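Side-chain contacts in glycosyl hydrolase, family 8 (Clostridium perfringens, PDB 3REN), which probably hydrolyses starch-like alpha-glucans as an alpha-amylase built on an (alpha/alpha)6-barrel: residues M68-V73 and E116-K121; I87-R92 and K136-N141; M91-K94 and I98-R101. All coordinates share one frame; numbering follows the deposited sequence.

Contact 1 of 3, residues M68-V73 and E116-K121; sequences MMLYSV and ELRIIK
With CG anti to the carbonyl carbon (chi1 -71°) Leu-70 reaches toward helix 113-130, and with CG anti to the backbone N (chi1 -170°) Arg-118 brings its methylenes to meet it, its chain running extended before bending at chi3. The two side chains cross at about a right angle, with Leu-70 CD1 set against the aliphatic CG of Arg-118 at 3.6 Å and a little farther from its CD. This is packing between neighbouring inner helices of the (alpha/alpha)6-barrel: helix 62-74 and helix 113-130 run nearly parallel here, 18° apart, with their axes 9.5 Å from each other at the closest. That spacing is bridged by side chains alone, and no hydrogen bond joins the two segments.

The leucine works as a fork. Its second methyl, CD2, reaches Lys-121 CD at 4.2 Å, one helical turn on from where CD1 touches the arginine. Both basic residues therefore offer methylenes to Leu-70 while their charged ends go elsewhere: Lys-121 NZ makes a salt bridge to Glu-243, and Arg-118 NH1 pairs with Asp-115 of its own helix. On another flank of the interface the packing is wholly apolar. There the selenomethionine Met-69 swings its CE to Ile-119 CG2, a loose 4.3 Å, and the same Met-69 also leans on Phe-81 of helix 78-89.

Within helix 62-74, Ser-72 does not face helix 113-130 but turns back on its own backbone. Its OG donates to Met-68 O at 2.9 Å, and the Ser-72 N donates to that same oxygen from the opposite face of the carbonyl plane.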
loop_
_atom_site.group_PDB
_atom_site.type_symbol
_atom_site.label_atom_id
_atom_site.label_comp_id
_atom_site.label_asym_id
_atom_site.label_seq_id
_atom_site.Cartn_x
_atom_site.Cartn_y
_atom_site.Cartn_z
HETATM N N MSE A 68 6.453 -6.063 -2.291
HETATM C CA MSE A 68 7.358 -6.712 -3.229
HETATM C C MSE A 68 6.752 -8.044 -3.720
HETATM O O MSE A 68 6.894 -8.391 -4.881
HETATM C CB MSE A 68 8.752 -6.907 -2.590
HETATM C CG MSE A 68 9.787 -7.581 -3.516
HETATM SE SE MSE A 68 9.992 -6.697 -5.287
HETATM C CE MSE A 68 11.212 -5.269 -4.812
HETATM N N MSE A 69 6.083 -8.770 -2.827
HETATM C CA MSE A 69 5.288 -9.936 -3.221
HETATM C C MSE A 69 4.191 -9.609 -4.219
HETATM O O MSE A 69 4.001 -10.357 -5.175
HETATM C CB MSE A 69 4.676 -10.617 -1.995
HETATM C CG MSE A 69 5.764 -11.357 -1.124
HETATM SE SE MSE A 69 5.056 -11.866 0.676
HETATM C CE MSE A 69 3.808 -13.241 0.156
ATOM N N LEU A 70 3.461 -8.504 -4.007
ATOM C CA LEU A 70 2.465 -8.118 -5.012
ATOM C C LEU A 70 3.074 -7.831 -6.389
ATOM O O LEU A 70 2.532 -8.265 -7.444
ATOM C CB LEU A 70 1.649 -6.918 -4.564
ATOM C CG LEU A 70 0.661 -7.184 -3.434
ATOM C CD1 LEU A 70 0.068 -5.827 -2.981
ATOM C CD2 LEU A 70 -0.461 -8.061 -4.010
ATOM N N TYR A 71 4.176 -7.077 -6.374
ATOM C CA TYR A 71 4.924 -6.819 -7.587
ATOM C C TYR A 71 5.360 -8.120 -8.271
ATOM O O TYR A 71 5.245 -8.251 -9.495
ATOM C CB TYR A 71 6.182 -6.007 -7.259
ATOM C CG TYR A 71 7.110 -5.843 -8.442
ATOM C CD1 TYR A 71 6.840 -4.898 -9.427
ATOM C CD2 TYR A 71 8.213 -6.653 -8.588
ATOM C CE1 TYR A 71 7.680 -4.752 -10.529
ATOM C CE2 TYR A 71 9.064 -6.525 -9.675
ATOM C CZ TYR A 71 8.787 -5.576 -10.643
ATOM O OH TYR A 71 9.636 -5.398 -11.710
ATOM N N SER A 72 5.923 -9.048 -7.496
ATOM C CA SER A 72 6.396 -10.355 -8.044
ATOM C C SER A 72 5.307 -11.161 -8.734
ATOM O O SER A 72 5.543 -11.697 -9.808
ATOM C CB SER A 72 6.992 -11.219 -6.943
ATOM O OG SER A 72 8.110 -10.566 -6.413
ATOM N N VAL A 73 4.129 -11.272 -8.153
ATOM C CA VAL A 73 3.039 -11.993 -8.770
ATOM C C VAL A 73 2.539 -11.300 -10.032
ATOM O O VAL A 73 2.286 -11.917 -10.995
ATOM C CB VAL A 73 1.911 -12.460 -7.795
ATOM C CG1 VAL A 73 1.225 -11.342 -7.190
ATOM C CG2 VAL A 73 0.990 -13.445 -8.459
ATOM N N GLU A 116 -1.243 -7.590 7.082
ATOM C CA GLU A 116 -1.709 -8.974 7.033
ATOM C C GLU A 116 -2.545 -9.158 5.783
ATOM O O GLU A 116 -2.353 -10.111 5.047
ATOM C CB GLU A 116 -2.561 -9.341 8.267
ATOM C CG GLU A 116 -1.957 -8.897 9.599
ATOM C CD GLU A 116 -0.590 -9.525 9.793
ATOM O OE1 GLU A 116 -0.423 -10.695 9.354
ATOM O OE2 GLU A 116 0.303 -8.872 10.370
ATOM N N LEU A 117 -3.461 -8.218 5.533
ATOM C CA LEU A 117 -4.357 -8.349 4.402
ATOM C C LEU A 117 -3.594 -8.209 3.064
ATOM O O LEU A 117 -3.974 -8.849 2.104
ATOM C CB LEU A 117 -5.519 -7.343 4.479
ATOM C CG LEU A 117 -6.574 -7.640 5.561
ATOM C CD1 LEU A 117 -7.470 -6.418 5.816
ATOM C CD2 LEU A 117 -7.413 -8.816 5.163
ATOM N N ARG A 118 -2.555 -7.357 3.007
ATOM C CA ARG A 118 -1.754 -7.210 1.793
ATOM C C ARG A 118 -1.034 -8.518 1.436
ATOM O O ARG A 118 -0.912 -8.869 0.255
ATOM C CB ARG A 118 -0.713 -6.119 1.949
ATOM C CG ARG A 118 -0.007 -5.739 0.647
ATOM C CD ARG A 118 1.098 -4.715 0.854
ATOM N NE ARG A 118 0.612 -3.393 1.294
ATOM C CZ ARG A 118 0.668 -2.931 2.545
ATOM N NH1 ARG A 118 1.139 -3.674 3.542
ATOM N NH2 ARG A 118 0.225 -1.707 2.814
ATOM N N ILE A 119 -0.522 -9.201 2.450
ATOM C CA ILE A 119 0.139 -10.498 2.304
ATOM C C ILE A 119 -0.824 -11.626 1.923
ATOM O O ILE A 119 -0.513 -12.458 1.060
ATOM C CB ILE A 119 0.980 -10.801 3.570
ATOM C CG1 ILE A 119 2.206 -9.868 3.533
ATOM C CG2 ILE A 119 1.456 -12.319 3.583
ATOM C CD1 ILE A 119 3.024 -9.753 4.793
ATOM N N ILE A 120 -2.006 -11.643 2.533
ATOM C CA ILE A 120 -3.030 -12.585 2.151
ATOM C C ILE A 120 -3.371 -12.385 0.677
ATOM O O ILE A 120 -3.484 -13.355 -0.047
ATOM C CB ILE A 120 -4.284 -12.448 3.033
ATOM C CG1 ILE A 120 -4.036 -13.076 4.399
ATOM C CG2 ILE A 120 -5.494 -13.136 2.368
ATOM C CD1 ILE A 120 -4.740 -12.300 5.566
ATOM N N LYS A 121 -3.524 -11.129 0.238
ATOM C CA LYS A 121 -3.869 -10.836 -1.147
ATOM C C LYS A 121 -2.787 -11.357 -2.093
ATOM O O LYS A 121 -3.107 -12.038 -3.059
ATOM C CB LYS A 121 -4.048 -9.325 -1.366
ATOM C CG LYS A 121 -4.515 -8.952 -2.796
ATOM C CD LYS A 121 -4.493 -7.408 -2.962
ATOM C CE LYS A 121 -5.347 -6.981 -4.161
ATOM N NZ LYS A 121 -5.196 -5.510 -4.573
#

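Contact 2 of 3, residues I87-R92 and K136-N141; sequences IVKEMR and KFYAIN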
loop_
_atom_site.group_PDB
_atom_site.type_symbol
_atom_site.label_atom_id
_atom_site.label_comp_id
_atom_site.label_asym_id
_atom_site.label_seq_id
_atom_site.Cartn_x
_atom_site.Cartn_y
_atom_site.Cartn_z
ATOM N N ILE A 87 11.159 -14.779 3.631
ATOM C CA ILE A 87 11.382 -13.773 4.690
ATOM C C ILE A 87 10.134 -13.516 5.546
ATOM O O ILE A 87 10.225 -13.414 6.766
ATOM C CB ILE A 87 11.893 -12.443 4.079
ATOM C CG1 ILE A 87 13.336 -12.650 3.603
ATOM C CG2 ILE A 87 11.764 -11.278 5.076
ATOM C CD1 ILE A 87 13.734 -11.761 2.419
ATOM N N VAL A 88 8.967 -13.392 4.910
ATOM C CA VAL A 88 7.711 -13.195 5.646
ATOM C C VAL A 88 7.389 -14.372 6.612
ATOM O O VAL A 88 6.965 -14.168 7.761
ATOM C CB VAL A 88 6.566 -12.941 4.630
ATOM C CG1 VAL A 88 5.226 -13.173 5.224
ATOM C CG2 VAL A 88 6.686 -11.499 4.112
ATOM N N LYS A 89 7.587 -15.597 6.140
ATOM C CA LYS A 89 7.257 -16.769 6.974
ATOM C C LYS A 89 7.994 -16.661 8.301
ATOM O O LYS A 89 7.408 -16.964 9.340
ATOM C CB LYS A 89 7.581 -18.091 6.266
ATOM C CG LYS A 89 6.669 -18.299 5.038
ATOM C CD LYS A 89 6.531 -19.736 4.620
ATOM C CE LYS A 89 7.703 -20.275 3.858
ATOM N NZ LYS A 89 7.462 -21.740 3.508
ATOM N N GLU A 90 9.242 -16.182 8.264
ATOM C CA GLU A 90 10.051 -16.043 9.477
ATOM C C GLU A 90 9.618 -14.880 10.357
ATOM O O GLU A 90 10.043 -14.763 11.517
ATOM C CB GLU A 90 11.569 -15.989 9.165
ATOM C CG GLU A 90 12.110 -17.290 8.484
ATOM C CD GLU A 90 11.711 -18.577 9.217
ATOM O OE1 GLU A 90 11.166 -19.509 8.561
ATOM O OE2 GLU A 90 11.934 -18.668 10.451
HETATM N N MSE A 91 8.776 -14.005 9.808
HETATM C CA MSE A 91 8.241 -12.895 10.600
HETATM C C MSE A 91 6.912 -13.299 11.249
HETATM O O MSE A 91 6.322 -12.486 12.000
HETATM C CB MSE A 91 8.076 -11.628 9.726
HETATM C CG MSE A 91 9.419 -11.085 9.235
HETATM SE SE MSE A 91 9.285 -9.557 8.094
HETATM C CE MSE A 91 8.709 -8.191 9.401
ATOM N N ARG A 92 6.452 -14.531 11.002
ATOM C CA ARG A 92 5.201 -14.986 11.589
ATOM C C ARG A 92 5.352 -15.063 13.096
ATOM O O ARG A 92 6.364 -15.540 13.594
ATOM C CB ARG A 92 4.724 -16.340 11.050
ATOM C CG ARG A 92 3.286 -16.633 11.399
ATOM C CD ARG A 92 2.840 -18.053 10.978
ATOM N NE ARG A 92 3.668 -19.086 11.589
ATOM C CZ ARG A 92 3.715 -20.357 11.181
ATOM N NH1 ARG A 92 4.527 -21.232 11.801
ATOM N NH2 ARG A 92 2.962 -20.753 10.154
ATOM N N LYS A 136 -2.201 -20.580 -0.740
ATOM C CA LYS A 136 -3.592 -20.406 -0.321
ATOM C C LYS A 136 -3.781 -20.868 1.139
ATOM O O LYS A 136 -4.418 -20.176 1.929
ATOM C CB LYS A 136 -4.532 -21.186 -1.267
ATOM C CG LYS A 136 -6.018 -21.064 -1.006
ATOM C CD LYS A 136 -6.804 -21.984 -1.948
ATOM C CE LYS A 136 -8.234 -22.155 -1.483
ATOM N NZ LYS A 136 -9.014 -23.061 -2.391
ATOM N N PHE A 137 -3.222 -22.024 1.485
ATOM C CA PHE A 137 -3.343 -22.559 2.834
ATOM C C PHE A 137 -2.657 -21.658 3.834
ATOM O O PHE A 137 -3.159 -21.446 4.935
ATOM C CB PHE A 137 -2.714 -23.972 2.939
ATOM C CG PHE A 137 -3.595 -25.067 2.420
ATOM C CD1 PHE A 137 -4.612 -24.789 1.521
ATOM C CD2 PHE A 137 -3.404 -26.391 2.827
ATOM C CE1 PHE A 137 -5.449 -25.812 1.047
ATOM C CE2 PHE A 137 -4.218 -27.415 2.326
ATOM C CZ PHE A 137 -5.243 -27.110 1.446
ATOM N N TYR A 138 -1.503 -21.138 3.446
ATOM C CA TYR A 138 -0.773 -20.239 4.315
ATOM C C TYR A 138 -1.588 -18.938 4.499
ATOM O O TYR A 138 -1.730 -18.466 5.625
ATOM C CB TYR A 138 0.627 -19.988 3.765
ATOM C CG TYR A 138 1.598 -19.533 4.843
ATOM C CD1 TYR A 138 2.491 -20.444 5.434
ATOM C CD2 TYR A 138 1.651 -18.183 5.254
ATOM C CE1 TYR A 138 3.393 -20.045 6.397
ATOM C CE2 TYR A 138 2.568 -17.776 6.241
ATOM C CZ TYR A 138 3.416 -18.711 6.801
ATOM O OH TYR A 138 4.298 -18.339 7.793
ATOM N N ALA A 139 -2.148 -18.396 3.421
ATOM C CA ALA A 139 -3.063 -17.228 3.513
ATOM C C ALA A 139 -4.256 -17.431 4.454
ATOM O O ALA A 139 -4.632 -16.526 5.218
ATOM C CB ALA A 139 -3.563 -16.833 2.134
ATOM N N ILE A 140 -4.844 -18.616 4.399
ATOM C CA ILE A 140 -5.920 -19.030 5.289
ATOM C C ILE A 140 -5.534 -19.031 6.755
ATOM O O ILE A 140 -6.292 -18.569 7.603
ATOM C CB ILE A 140 -6.483 -20.418 4.825
ATOM C CG1 ILE A 140 -7.299 -20.220 3.552
ATOM C CG2 ILE A 140 -7.314 -21.130 5.950
ATOM C CD1 ILE A 140 -7.442 -21.482 2.658
ATOM N N ASN A 141 -4.367 -19.579 7.074
ATOM C CA ASN A 141 -3.840 -19.526 8.430
ATOM C C ASN A 141 -3.847 -18.062 8.918
ATOM O O ASN A 141 -4.309 -17.781 10.031
ATOM C CB ASN A 141 -2.374 -19.968 8.502
ATOM C CG ASN A 141 -2.142 -21.459 8.308
ATOM O OD1 ASN A 141 -3.018 -22.290 8.515
ATOM N ND2 ASN A 141 -0.869 -21.805 7.969
HETATM O O HOH W 1 0.912 -19.294 8.592
#
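Tyr-138 carries this contact, pushing its phenol end from helix 133-150 against the turn from Lys-89 to Arg-92. Its CG lies anti to the backbone N (chi1 -157°), which carries the ring across the gap between the two outer helices of the (alpha/alpha)6-barrel. OH settles against the backbone, 3.4 Å from Lys-89 CA, and also 3.5 Å from Arg-92 CD. The turn is of type I and is closed by Arg-92 N donating to Lys-89 O; the phenol oxygen lies between Lys-89 CA and Arg-92 CD.

Lys-89 crosses the phenol obliquely, its CD 3.6 Å from Tyr-138 CE1; its NZ makes a weak hydrogen bond to Tyr-134. Arg-92, bent at chi3, brings its guanidinium nearly parallel to the phenol, the planes only 6° apart, but displaced so that the two are not squarely stacked. Phe-85 meets the tyrosine ring edge-to-face.

A water sits over the centre of the Tyr-138 ring, 3.1 Å above its plane. It accepts from Arg-92 NH2 at 3.0 Å, in the guanidinium plane, and from Asn-141 ND2 at 3.1 Å. With both of these bonds accepted, the water's own protons must turn elsewhere, and one may point to the ring's pi cloud. Direct polar bonding between the segments is absent, so their polar link runs through this water.

Contact 3 of 3, residues M91-K94 and I98-R101; sequences MRLK and ISWR. With SO4 (sulfate ion), chain E.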
loop_
_atom_site.group_PDB
_atom_site.type_symbol
_atom_site.label_atom_id
_atom_site.label_comp_id
_atom_site.label_asym_id
_atom_site.label_seq_id
_atom_site.Cartn_x
_atom_site.Cartn_y
_atom_site.Cartn_z
HETATM N N MSE A 91 8.776 -14.005 9.808
HETATM C CA MSE A 91 8.241 -12.895 10.600
HETATM C C MSE A 91 6.912 -13.299 11.249
HETATM O O MSE A 91 6.322 -12.486 12.000
HETATM C CB MSE A 91 8.076 -11.628 9.726
HETATM C CG MSE A 91 9.419 -11.085 9.235
HETATM SE SE MSE A 91 9.285 -9.557 8.094
HETATM C CE MSE A 91 8.709 -8.191 9.401
ATOM N N ARG A 92 6.452 -14.531 11.002
ATOM C CA ARG A 92 5.201 -14.986 11.589
ATOM C C ARG A 92 5.352 -15.063 13.096
ATOM O O ARG A 92 6.364 -15.540 13.594
ATOM C CB ARG A 92 4.724 -16.340 11.050
ATOM C CG ARG A 92 3.286 -16.633 11.399
ATOM C CD ARG A 92 2.840 -18.053 10.978
ATOM N NE ARG A 92 3.668 -19.086 11.589
ATOM C CZ ARG A 92 3.715 -20.357 11.181
ATOM N NH1 ARG A 92 4.527 -21.232 11.801
ATOM N NH2 ARG A 92 2.962 -20.753 10.154
ATOM N N LEU A 93 4.326 -14.621 13.825
ATOM C CA LEU A 93 4.393 -14.604 15.285
ATOM C C LEU A 93 3.615 -15.788 15.858
ATOM O O LEU A 93 2.966 -16.523 15.110
ATOM C CB LEU A 93 3.878 -13.264 15.823
ATOM C CG LEU A 93 4.632 -11.970 15.462
ATOM C CD1 LEU A 93 3.779 -10.730 15.848
ATOM C CD2 LEU A 93 5.985 -11.905 16.117
ATOM N N LYS A 94 3.633 -15.957 17.184
ATOM C CA LYS A 94 2.929 -17.093 17.800
ATOM C C LYS A 94 1.436 -16.970 17.610
ATOM O O LYS A 94 0.737 -17.971 17.550
ATOM C CB LYS A 94 3.246 -17.214 19.306
ATOM N N ILE A 98 1.684 -11.981 10.854
ATOM C CA ILE A 98 2.998 -11.502 10.490
ATOM C C ILE A 98 3.329 -10.243 11.273
ATOM O O ILE A 98 2.508 -9.340 11.393
ATOM C CB ILE A 98 3.087 -11.212 8.990
ATOM C CG1 ILE A 98 2.549 -12.400 8.160
ATOM C CG2 ILE A 98 4.515 -10.816 8.607
ATOM C CD1 ILE A 98 3.139 -13.848 8.600
ATOM N N SER A 99 4.551 -10.197 11.773
ATOM C CA SER A 99 5.041 -9.104 12.578
ATOM C C SER A 99 5.065 -7.863 11.693
ATOM O O SER A 99 5.323 -7.983 10.492
ATOM C CB SER A 99 6.464 -9.410 12.997
ATOM O OG SER A 99 7.023 -8.348 13.748
ATOM N N TRP A 100 4.844 -6.676 12.264
ATOM C CA TRP A 100 4.951 -5.449 11.470
ATOM C C TRP A 100 6.379 -5.129 11.051
ATOM O O TRP A 100 6.588 -4.525 9.989
ATOM C CB TRP A 100 4.254 -4.213 12.124
ATOM C CG TRP A 100 5.094 -3.440 13.031
ATOM C CD1 TRP A 100 5.481 -3.813 14.280
ATOM C CD2 TRP A 100 5.644 -2.115 12.820
ATOM N NE1 TRP A 100 6.273 -2.818 14.875
ATOM C CE2 TRP A 100 6.401 -1.778 13.995
ATOM C CE3 TRP A 100 5.582 -1.191 11.768
ATOM C CZ2 TRP A 100 7.087 -0.555 14.140
ATOM C CZ3 TRP A 100 6.290 0.041 11.902
ATOM C CH2 TRP A 100 7.030 0.340 13.079
ATOM N N ARG A 101 7.360 -5.547 11.849
ATOM C CA ARG A 101 8.737 -5.108 11.609
ATOM C C ARG A 101 9.738 -6.030 12.265
ATOM O O ARG A 101 9.468 -6.510 13.345
ATOM C CB ARG A 101 8.949 -3.694 12.184
ATOM C CG ARG A 101 10.405 -3.184 12.048
ATOM C CD ARG A 101 10.528 -1.673 12.409
ATOM N NE ARG A 101 10.317 -1.514 13.849
ATOM C CZ ARG A 101 10.423 -0.373 14.514
ATOM N NH1 ARG A 101 10.762 0.746 13.884
ATOM N NH2 ARG A 101 10.184 -0.365 15.822
HETATM S S SO4 E . 8.304 -2.554 18.261
HETATM O O1 SO4 E . 9.006 -1.563 19.063
HETATM O O2 SO4 E . 6.868 -2.550 18.515
HETATM O O3 SO4 E . 8.525 -2.250 16.856
HETATM O O4 SO4 E . 8.858 -3.853 18.620
#
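Sulfate O3 is gripped by two adjacent side chains: Arg-101 NH2 donates to it at 2.7 Å and Trp-100 NE1 at 3.1 Å, both bonds somewhat bent. The anion lies at the edges of both flat groups. Arg-101 runs extended under the indole, its CB below the ring centre, and bends only at chi3, which lays one face of its guanidinium against Trp-100 CZ2, so the two donors converge. Ser-108 OG is also hydrogen-bonded to the sulfate, which probably came from the crystallisation liquor.

Upstream, the chain doubles back in a hairpin-like loop between helix 78-89 and strand 101-103, on one end of the (alpha/alpha)6-barrel. A single beta bridge pairs Arg-92 with Ile-98, and Ser-99 N donates to Met-91 O at 2.9 Å, arriving 41° out of the carbonyl plane. Ile-98 works both ways: CG2 touches Met-91 CB, while CD1 reaches Arg-92 CB, each at 3.8 Å. Leu-93 covers Ser-99, CG to CB 4.0 Å, and Ser-99 OG bonds to Ser-108 O. Met-91, bent at chi3, curls its CE to within 3.6 Å of Ser-99 O.

The three contacts lie in one sector of the barrel. Contact 1 joins inner helices 62-74 and 113-130; contact 2, with its centre about 11 Å away, joins outer helices 78-89 and 133-150, each the next helix along the chain. Their segments therefore alternate in sequence, and together they tie two consecutive inner-outer helix pairs of the barrel, with Met-69 SE against Val-88 CG2 and Ile-120 CG1 against Ala-139 O. The centre of contact 3 is about 9 Å from that of contact 2, with which it shares Met-91 and Arg-92. Its loop belongs to the connection between the two pairs, and is tied to helix 113-130 where Glu-116 OE1 meets Ile-98 N.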